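Local coordinates for protein nigritoxine (Vibrio nigripulchritudo, PDB 5M41) that is a bacterial toxin active against crustaceans and insects, by a molecular mechanism that remains unclear, at residues A[601-614]-A[721-733]. Sequence-based numbering, arbitrary orientation.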
ATOM      1  N   LEU A 601      -7.704  -6.261 -36.074  1.00 42.56           N
ATOM      2  CA  LEU A 601      -6.705  -6.005 -35.063  1.00 41.94           C
ATOM      3  C   LEU A 601      -5.857  -4.832 -35.536  1.00 42.97           C
ATOM      4  O   LEU A 601      -5.329  -4.850 -36.653  1.00 42.05           O
ATOM      5  CB  LEU A 601      -5.815  -7.251 -34.876  1.00 40.29           C
ATOM      6  CG  LEU A 601      -4.580  -7.036 -33.989  1.00 42.62           C
ATOM      7  CD1 LEU A 601      -4.970  -6.731 -32.536  1.00 39.41           C
ATOM      8  CD2 LEU A 601      -3.636  -8.233 -34.089  1.00 41.11           C
ATOM      9  N   GLU A 602      -5.722  -3.835 -34.669  1.00 43.99           N
ATOM     10  CA  GLU A 602      -4.961  -2.634 -34.951  1.00 46.08           C
ATOM     11  C   GLU A 602      -3.453  -2.865 -34.703  1.00 45.37           C
ATOM     12  O   GLU A 602      -2.928  -2.581 -33.621  1.00 43.24           O
ATOM     13  CB  GLU A 602      -5.518  -1.487 -34.108  1.00 47.34           C
ATOM     14  CG  GLU A 602      -6.949  -1.108 -34.470  1.00 48.67           C
ATOM     15  CD  GLU A 602      -7.743  -0.564 -33.283  1.00 52.99           C
ATOM     16  OE1 GLU A 602      -7.143   0.037 -32.371  1.00 55.51           O
ATOM     17  OE2 GLU A 602      -8.980  -0.734 -33.255  1.00 53.44           O
ATOM     18  N   SER A 603      -2.782  -3.359 -35.738  1.00 42.94           N
ATOM     19  CA  SER A 603      -1.443  -3.935 -35.627  1.00 44.52           C
ATOM     20  C   SER A 603      -0.441  -3.048 -34.918  1.00 43.09           C
ATOM     21  O   SER A 603       0.117  -3.444 -33.899  1.00 42.41           O
ATOM     22  CB  SER A 603      -0.920  -4.283 -37.018  1.00 43.65           C
ATOM     23  OG  SER A 603      -1.770  -5.236 -37.616  1.00 44.93           O
ATOM     24  N   ASN A 604      -0.227  -1.848 -35.450  1.00 44.47           N
ATOM     25  CA  ASN A 604       0.820  -0.975 -34.945  1.00 45.86           C
ATOM     26  C   ASN A 604       0.460  -0.360 -33.604  1.00 45.63           C
ATOM     27  O   ASN A 604       1.350  -0.140 -32.767  1.00 46.49           O
ATOM     28  CB  ASN A 604       1.218   0.096 -35.981  1.00 47.42           C
ATOM     29  CG  ASN A 604       2.002  -0.489 -37.156  1.00 50.13           C
ATOM     30  OD1 ASN A 604       2.855  -1.358 -36.985  1.00 50.06           O
ATOM     31  ND2 ASN A 604       1.713  -0.011 -38.355  1.00 52.06           N
ATOM     32  N   ALA A 605      -0.833  -0.117 -33.380  1.00 43.41           N
ATOM     33  CA  ALA A 605      -1.256   0.453 -32.097  1.00 44.91           C
ATOM     34  C   ALA A 605      -0.947  -0.598 -31.033  1.00 44.00           C
ATOM     35  O   ALA A 605      -0.349  -0.276 -30.004  1.00 43.14           O
ATOM     36  CB  ALA A 605      -2.737   0.820 -32.093  1.00 41.67           C
ATOM     37  N   PHE A 606      -1.344  -1.843 -31.324  1.00 41.84           N
ATOM     38  CA  PHE A 606      -1.131  -2.974 -30.427  1.00 42.46           C
ATOM     39  C   PHE A 606       0.369  -3.192 -30.234  1.00 41.75           C
ATOM     40  O   PHE A 606       0.844  -3.276 -29.105  1.00 40.29           O
ATOM     41  CB  PHE A 606      -1.809  -4.251 -30.975  1.00 41.46           C
ATOM     42  CG  PHE A 606      -1.686  -5.460 -30.055  1.00 41.81           C
ATOM     43  CD1 PHE A 606      -2.476  -5.574 -28.893  1.00 40.05           C
ATOM     44  CD2 PHE A 606      -0.785  -6.488 -30.345  1.00 41.12           C
ATOM     45  CE1 PHE A 606      -2.371  -6.683 -28.054  1.00 39.44           C
ATOM     46  CE2 PHE A 606      -0.682  -7.599 -29.507  1.00 40.40           C
ATOM     47  CZ  PHE A 606      -1.471  -7.703 -28.367  1.00 39.69           C
ATOM     48  N   LEU A 607       1.108  -3.234 -31.346  1.00 42.33           N
ATOM     49  CA  LEU A 607       2.565  -3.432 -31.305  1.00 44.69           C
ATOM     50  C   LEU A 607       3.236  -2.389 -30.404  1.00 45.59           C
ATOM     51  O   LEU A 607       4.040  -2.744 -29.528  1.00 47.09           O
ATOM     52  CB  LEU A 607       3.199  -3.416 -32.719  1.00 43.52           C
ATOM     53  CG  LEU A 607       4.732  -3.488 -32.816  1.00 46.12           C
ATOM     54  CD1 LEU A 607       5.284  -4.737 -32.116  1.00 44.89           C
ATOM     55  CD2 LEU A 607       5.235  -3.390 -34.262  1.00 44.47           C
ATOM     56  N   THR A 608       2.895  -1.120 -30.616  1.00 45.54           N
ATOM     57  CA  THR A 608       3.514  -0.019 -29.882  1.00 46.64           C
ATOM     58  C   THR A 608       3.176  -0.141 -28.415  1.00 45.50           C
ATOM     59  O   THR A 608       4.065  -0.056 -27.559  1.00 45.09           O
ATOM     60  CB  THR A 608       3.089   1.367 -30.416  1.00 46.69           C
ATOM     61  OG1 THR A 608       3.543   1.502 -31.769  1.00 48.21           O
ATOM     62  CG2 THR A 608       3.727   2.489 -29.588  1.00 47.05           C
ATOM     63  N   TYR A 609       1.900  -0.357 -28.122  1.00 43.12           N
ATOM     64  CA  TYR A 609       1.503  -0.440 -26.716  1.00 42.71           C
ATOM     65  C   TYR A 609       2.228  -1.583 -26.006  1.00 42.55           C
ATOM     66  O   TYR A 609       2.797  -1.379 -24.941  1.00 43.93           O
ATOM     67  CB  TYR A 609      -0.018  -0.509 -26.529  1.00 41.07           C
ATOM     68  CG  TYR A 609      -0.420  -0.672 -25.078  1.00 41.10           C
ATOM     69  CD1 TYR A 609      -0.458   0.428 -24.212  1.00 40.92           C
ATOM     70  CD2 TYR A 609      -0.728  -1.929 -24.560  1.00 40.99           C
ATOM     71  CE1 TYR A 609      -0.806   0.279 -22.876  1.00 41.65           C
ATOM     72  CE2 TYR A 609      -1.081  -2.095 -23.224  1.00 41.81           C
ATOM     73  CZ  TYR A 609      -1.123  -0.986 -22.388  1.00 41.83           C
ATOM     74  OH  TYR A 609      -1.476  -1.145 -21.056  1.00 44.57           O
ATOM     75  N   ILE A 610       2.239  -2.763 -26.612  1.00 42.02           N
ATOM     76  CA  ILE A 610       2.826  -3.933 -25.982  1.00 41.71           C
ATOM     77  C   ILE A 610       4.349  -3.777 -25.801  1.00 44.12           C
ATOM     78  O   ILE A 610       4.879  -4.084 -24.716  1.00 44.93           O
ATOM     79  CB  ILE A 610       2.436  -5.231 -26.730  1.00 41.92           C
ATOM     80  CG1 ILE A 610       0.930  -5.489 -26.571  1.00 41.28           C
ATOM     81  CG2 ILE A 610       3.234  -6.446 -26.229  1.00 43.10           C
ATOM     82  CD1 ILE A 610       0.457  -5.753 -25.143  1.00 39.92           C
ATOM     83  N   GLU A 611       5.041  -3.273 -26.824  1.00 42.08           N
ATOM     84  CA  GLU A 611       6.476  -2.993 -26.709  1.00 45.30           C
ATOM     85  C   GLU A 611       6.747  -2.006 -25.573  1.00 46.47           C
ATOM     86  O   GLU A 611       7.711  -2.155 -24.841  1.00 47.85           O
ATOM     87  CB  GLU A 611       7.062  -2.500 -28.033  1.00 46.62           C
ATOM     88  CG  GLU A 611       7.035  -3.563 -29.127  1.00 47.10           C
ATOM     89  CD  GLU A 611       7.939  -4.746 -28.810  1.00 49.74           C
ATOM     90  OE1 GLU A 611       9.119  -4.512 -28.523  1.00 51.70           O
ATOM     91  OE2 GLU A 611       7.485  -5.906 -28.850  1.00 49.75           O
ATOM     92  N   GLY A 612       5.862  -1.030 -25.399  1.00 45.00           N
ATOM     93  CA  GLY A 612       5.969  -0.101 -24.288  1.00 46.80           C
ATOM     94  C   GLY A 612       5.793  -0.803 -22.953  1.00 46.88           C
ATOM     95  O   GLY A 612       6.624  -0.653 -22.047  1.00 47.90           O
ATOM     96  N   LYS A 613       4.705  -1.561 -22.827  1.00 46.48           N
ATOM     97  CA  LYS A 613       4.429  -2.326 -21.613  1.00 47.74           C
ATOM     98  C   LYS A 613       5.489  -3.399 -21.334  1.00 49.47           C
ATOM     99  O   LYS A 613       5.738  -3.718 -20.173  1.00 50.80           O
ATOM    100  CB  LYS A 613       3.051  -2.961 -21.662  1.00 46.44           C
ATOM    101  CG  LYS A 613       1.917  -1.981 -21.433  1.00 48.59           C
ATOM    102  CD  LYS A 613       2.010  -1.302 -20.071  1.00 49.79           C
ATOM    103  CE  LYS A 613       1.242  -2.051 -18.999  1.00 47.33           C
ATOM    104  NZ  LYS A 613       1.002  -1.186 -17.812  1.00 49.44           N
ATOM    105  N   LYS A 614       6.102  -3.945 -22.389  1.00 49.03           N
ATOM    106  CA  LYS A 614       7.155  -4.972 -22.251  1.00 51.30           C
ATOM    107  C   LYS A 614       8.381  -4.500 -21.476  1.00 54.00           C
ATOM    108  O   LYS A 614       9.042  -5.305 -20.842  1.00 53.52           O
ATOM    109  CB  LYS A 614       7.626  -5.486 -23.614  1.00 50.04           C
ATOM    110  CG  LYS A 614       6.820  -6.649 -24.140  1.00 48.14           C
ATOM    111  CD  LYS A 614       7.119  -6.933 -25.608  1.00 47.90           C
ATOM    112  CE  LYS A 614       8.607  -7.180 -25.894  1.00 47.95           C
ATOM    113  NZ  LYS A 614       8.740  -7.818 -27.239  1.00 45.87           N
ATOM    114  N   TYR A 721       1.614 -10.488 -41.627  1.00 47.75           N
ATOM    115  CA  TYR A 721       1.469  -9.401 -40.657  1.00 47.87           C
ATOM    116  C   TYR A 721       1.394  -9.975 -39.252  1.00 46.07           C
ATOM    117  O   TYR A 721       2.091  -9.495 -38.352  1.00 46.41           O
ATOM    118  CB  TYR A 721       0.250  -8.512 -40.953  1.00 49.41           C
ATOM    119  CG  TYR A 721       0.197  -7.923 -42.361  1.00 53.24           C
ATOM    120  CD1 TYR A 721       1.368  -7.597 -43.062  1.00 55.71           C
ATOM    121  CD2 TYR A 721      -1.033  -7.686 -42.979  1.00 53.96           C
ATOM    122  CE1 TYR A 721       1.309  -7.061 -44.349  1.00 59.19           C
ATOM    123  CE2 TYR A 721      -1.110  -7.147 -44.262  1.00 56.93           C
ATOM    124  CZ  TYR A 721       0.060  -6.836 -44.939  1.00 60.28           C
ATOM    125  OH  TYR A 721      -0.026  -6.320 -46.211  1.00 63.85           O
ATOM    126  N   MET A 722       0.590 -11.030 -39.089  1.00 44.58           N
ATOM    127  CA  MET A 722       0.444 -11.723 -37.798  1.00 43.96           C
ATOM    128  C   MET A 722       1.759 -12.355 -37.295  1.00 44.71           C
ATOM    129  O   MET A 722       2.144 -12.152 -36.144  1.00 42.61           O
ATOM    130  CB  MET A 722      -0.684 -12.765 -37.858  1.00 42.39           C
ATOM    131  CG  MET A 722      -0.902 -13.516 -36.546  1.00 44.23           C
ATOM    132  SD  MET A 722      -1.227 -12.437 -35.115  1.00 45.77           S
ATOM    133  CE  MET A 722      -3.001 -12.253 -35.299  1.00 41.06           C
ATOM    134  N   THR A 723       2.464 -13.094 -38.161  1.00 46.10           N
ATOM    135  CA  THR A 723       3.720 -13.745 -37.754  1.00 48.20           C
ATOM    136  C   THR A 723       4.791 -12.706 -37.428  1.00 47.53           C
ATOM    137  O   THR A 723       5.606 -12.907 -36.509  1.00 49.82           O
ATOM    138  CB  THR A 723       4.280 -14.707 -38.840  1.00 49.74           C
ATOM    139  OG1 THR A 723       4.487 -13.982 -40.053  1.00 52.97           O
ATOM    140  CG2 THR A 723       3.335 -15.891 -39.105  1.00 48.69           C
ATOM    141  N   GLN A 724       4.810 -11.604 -38.184  1.00 46.52           N
ATOM    142  CA  GLN A 724       5.762 -10.507 -37.915  1.00 47.06           C
ATOM    143  C   GLN A 724       5.476  -9.900 -36.541  1.00 44.48           C
ATOM    144  O   GLN A 724       6.370  -9.758 -35.700  1.00 45.16           O
ATOM    145  CB  GLN A 724       5.694  -9.418 -39.007  1.00 48.02           C
ATOM    146  CG  GLN A 724       6.787  -8.358 -38.871  1.00 50.70           C
ATOM    147  CD  GLN A 724       6.516  -7.083 -39.680  1.00 54.47           C
ATOM    148  OE1 GLN A 724       5.556  -7.009 -40.454  1.00 55.30           O
ATOM    149  NE2 GLN A 724       7.354  -6.063 -39.480  1.00 53.64           N
ATOM    150  N   LEU A 725       4.210  -9.572 -36.316  1.00 43.04           N
ATOM    151  CA  LEU A 725       3.758  -8.985 -35.047  1.00 44.72           C
ATOM    152  C   LEU A 725       4.122  -9.847 -33.842  1.00 43.53           C
ATOM    153  O   LEU A 725       4.733  -9.360 -32.887  1.00 44.39           O
ATOM    154  CB  LEU A 725       2.241  -8.772 -35.062  1.00 44.28           C
ATOM    155  CG  LEU A 725       1.586  -8.325 -33.744  1.00 45.34           C
ATOM    156  CD1 LEU A 725       2.045  -6.921 -33.355  1.00 44.89           C
ATOM    157  CD2 LEU A 725       0.078  -8.321 -33.921  1.00 45.74           C
ATOM    158  N   MET A 726       3.724 -11.113 -33.887  1.00 42.53           N
ATOM    159  CA  MET A 726       3.967 -12.037 -32.772  1.00 43.27           C
ATOM    160  C   MET A 726       5.451 -12.323 -32.580  1.00 42.48           C
ATOM    161  O   MET A 726       5.915 -12.406 -31.456  1.00 43.46           O
ATOM    162  CB  MET A 726       3.175 -13.339 -32.928  1.00 43.13           C
ATOM    163  CG  MET A 726       1.667 -13.165 -32.923  1.00 45.18           C
ATOM    164  SD  MET A 726       1.056 -12.391 -31.406  1.00 52.45           S
ATOM    165  CE  MET A 726       0.494 -13.810 -30.493  1.00 47.79           C
ATOM    166  N   GLY A 727       6.179 -12.480 -33.674  1.00 43.25           N
ATOM    167  CA  GLY A 727       7.624 -12.669 -33.629  1.00 43.19           C
ATOM    168  C   GLY A 727       8.271 -11.581 -32.805  1.00 45.74           C
ATOM    169  O   GLY A 727       9.114 -11.867 -31.932  1.00 45.31           O
ATOM    170  N   GLN A 728       7.849 -10.336 -33.051  1.00 44.55           N
ATOM    171  CA  GLN A 728       8.397  -9.189 -32.356  1.00 46.91           C
ATOM    172  C   GLN A 728       7.922  -9.152 -30.901  1.00 46.64           C
ATOM    173  O   GLN A 728       8.736  -9.025 -29.963  1.00 44.15           O
ATOM    174  CB  GLN A 728       8.067  -7.859 -33.075  1.00 47.88           C
ATOM    175  CG  GLN A 728       8.579  -6.614 -32.330  1.00 49.56           C
ATOM    176  CD  GLN A 728      10.092  -6.638 -32.084  1.00 51.78           C
ATOM    177  OE1 GLN A 728      10.831  -7.204 -32.863  1.00 55.03           O
ATOM    178  NE2 GLN A 728      10.539  -6.040 -30.989  1.00 51.48           N
ATOM    179  N   VAL A 729       6.607  -9.270 -30.726  1.00 45.10           N
ATOM    180  CA  VAL A 729       5.990  -9.141 -29.419  1.00 44.27           C
ATOM    181  C   VAL A 729       6.503 -10.263 -28.500  1.00 43.82           C
ATOM    182  O   VAL A 729       6.880 -10.030 -27.346  1.00 45.66           O
ATOM    183  CB  VAL A 729       4.442  -9.130 -29.569  1.00 45.30           C
ATOM    184  CG1 VAL A 729       3.750  -9.671 -28.352  1.00 46.63           C
ATOM    185  CG2 VAL A 729       3.941  -7.720 -29.899  1.00 44.69           C
ATOM    186  N   LEU A 730       6.545 -11.475 -29.019  1.00 41.89           N
ATOM    187  CA  LEU A 730       6.877 -12.608 -28.182  1.00 42.86           C
ATOM    188  C   LEU A 730       8.363 -12.883 -28.049  1.00 45.08           C
ATOM    189  O   LEU A 730       8.780 -13.424 -27.025  1.00 45.20           O
ATOM    190  CB  LEU A 730       6.155 -13.869 -28.648  1.00 42.20           C
ATOM    191  CG  LEU A 730       4.628 -13.770 -28.727  1.00 41.82           C
ATOM    192  CD1 LEU A 730       4.040 -14.998 -29.390  1.00 40.01           C
ATOM    193  CD2 LEU A 730       4.002 -13.551 -27.347  1.00 41.14           C
ATOM    194  N   THR A 731       9.157 -12.533 -29.064  1.00 46.00           N
ATOM    195  CA  THR A 731      10.579 -12.924 -29.071  1.00 48.08           C
ATOM    196  C   THR A 731      11.552 -11.797 -29.421  1.00 50.86           C
ATOM    197  O   THR A 731      12.733 -12.055 -29.660  1.00 52.92           O
ATOM    198  CB  THR A 731      10.855 -14.138 -30.000  1.00 46.34           C
ATOM    199  OG1 THR A 731      10.895 -13.714 -31.372  1.00 45.58           O
ATOM    200  CG2 THR A 731       9.791 -15.258 -29.835  1.00 46.05           C
ATOM    201  N   ASN A 732      11.065 -10.557 -29.462  1.00 51.48           N
ATOM    202  CA  ASN A 732      11.885  -9.416 -29.895  1.00 53.06           C
ATOM    203  C   ASN A 732      12.472  -9.624 -31.293  1.00 53.88           C
ATOM    204  O   ASN A 732      13.529  -9.103 -31.601  1.00 56.92           O
ATOM    205  CB  ASN A 732      13.006  -9.100 -28.881  1.00 54.74           C
ATOM    206  CG  ASN A 732      12.473  -8.670 -27.528  1.00 55.28           C
ATOM    207  OD1 ASN A 732      11.320  -8.261 -27.390  1.00 53.20           O
ATOM    208  ND2 ASN A 732      13.311  -8.772 -26.518  1.00 54.14           N
ATOM    209  N   GLY A 733      11.777 -10.390 -32.127  1.00 52.95           N
ATOM    210  CA  GLY A 733      12.213 -10.649 -33.500  1.00 55.24           C
ATOM    211  C   GLY A 733      13.390 -11.616 -33.611  1.00 57.52           C
ATOM    212  O   GLY A 733      14.023 -11.705 -34.659  1.00 59.04           O
TER
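L725 and L601 meet tip to tip, their CD2 methyls 3.7 Å apart, while the other methyl of L725, CD1, rests 3.7 Å from L607 CB. With CG anti to the backbone N (chi1 173°), L725 is directed between L601, F606 and L607; it crosses F606 at about a right angle. One turn on, V729 slides past L607 in the opposite direction, L607 CD1 lying 4.0 Å from V729 CG2. Both V729 methyls, CG1 and CG2, lie 3.9 Å from I610 CG2. The helical segments run nearly parallel, 9° apart. These apolar side chains form the buried part of the contact.

A polar cluster closes its C-terminal end. K614 NZ lies almost in line with the side-chain C=O of N732, 2.6 Å from OD1. It approaches V729 O from above the carbonyl plane (2.9 Å) and forms a salt bridge with E611 OE2 on its syn side. This triple grip ties the ammonium to the exit of helix 719-731. Q728 NE2 gives E611 OE1 a weak bond, the amide and carboxylate planes 62° apart.

Helices 603-614 and 719-731 follow strands 594-601 and 713-715 of one antiparallel sheet, leaving it side by side; strand 649-652, between those strands, touches S603 and L725. Helix 688-704 packs against F606 and I610.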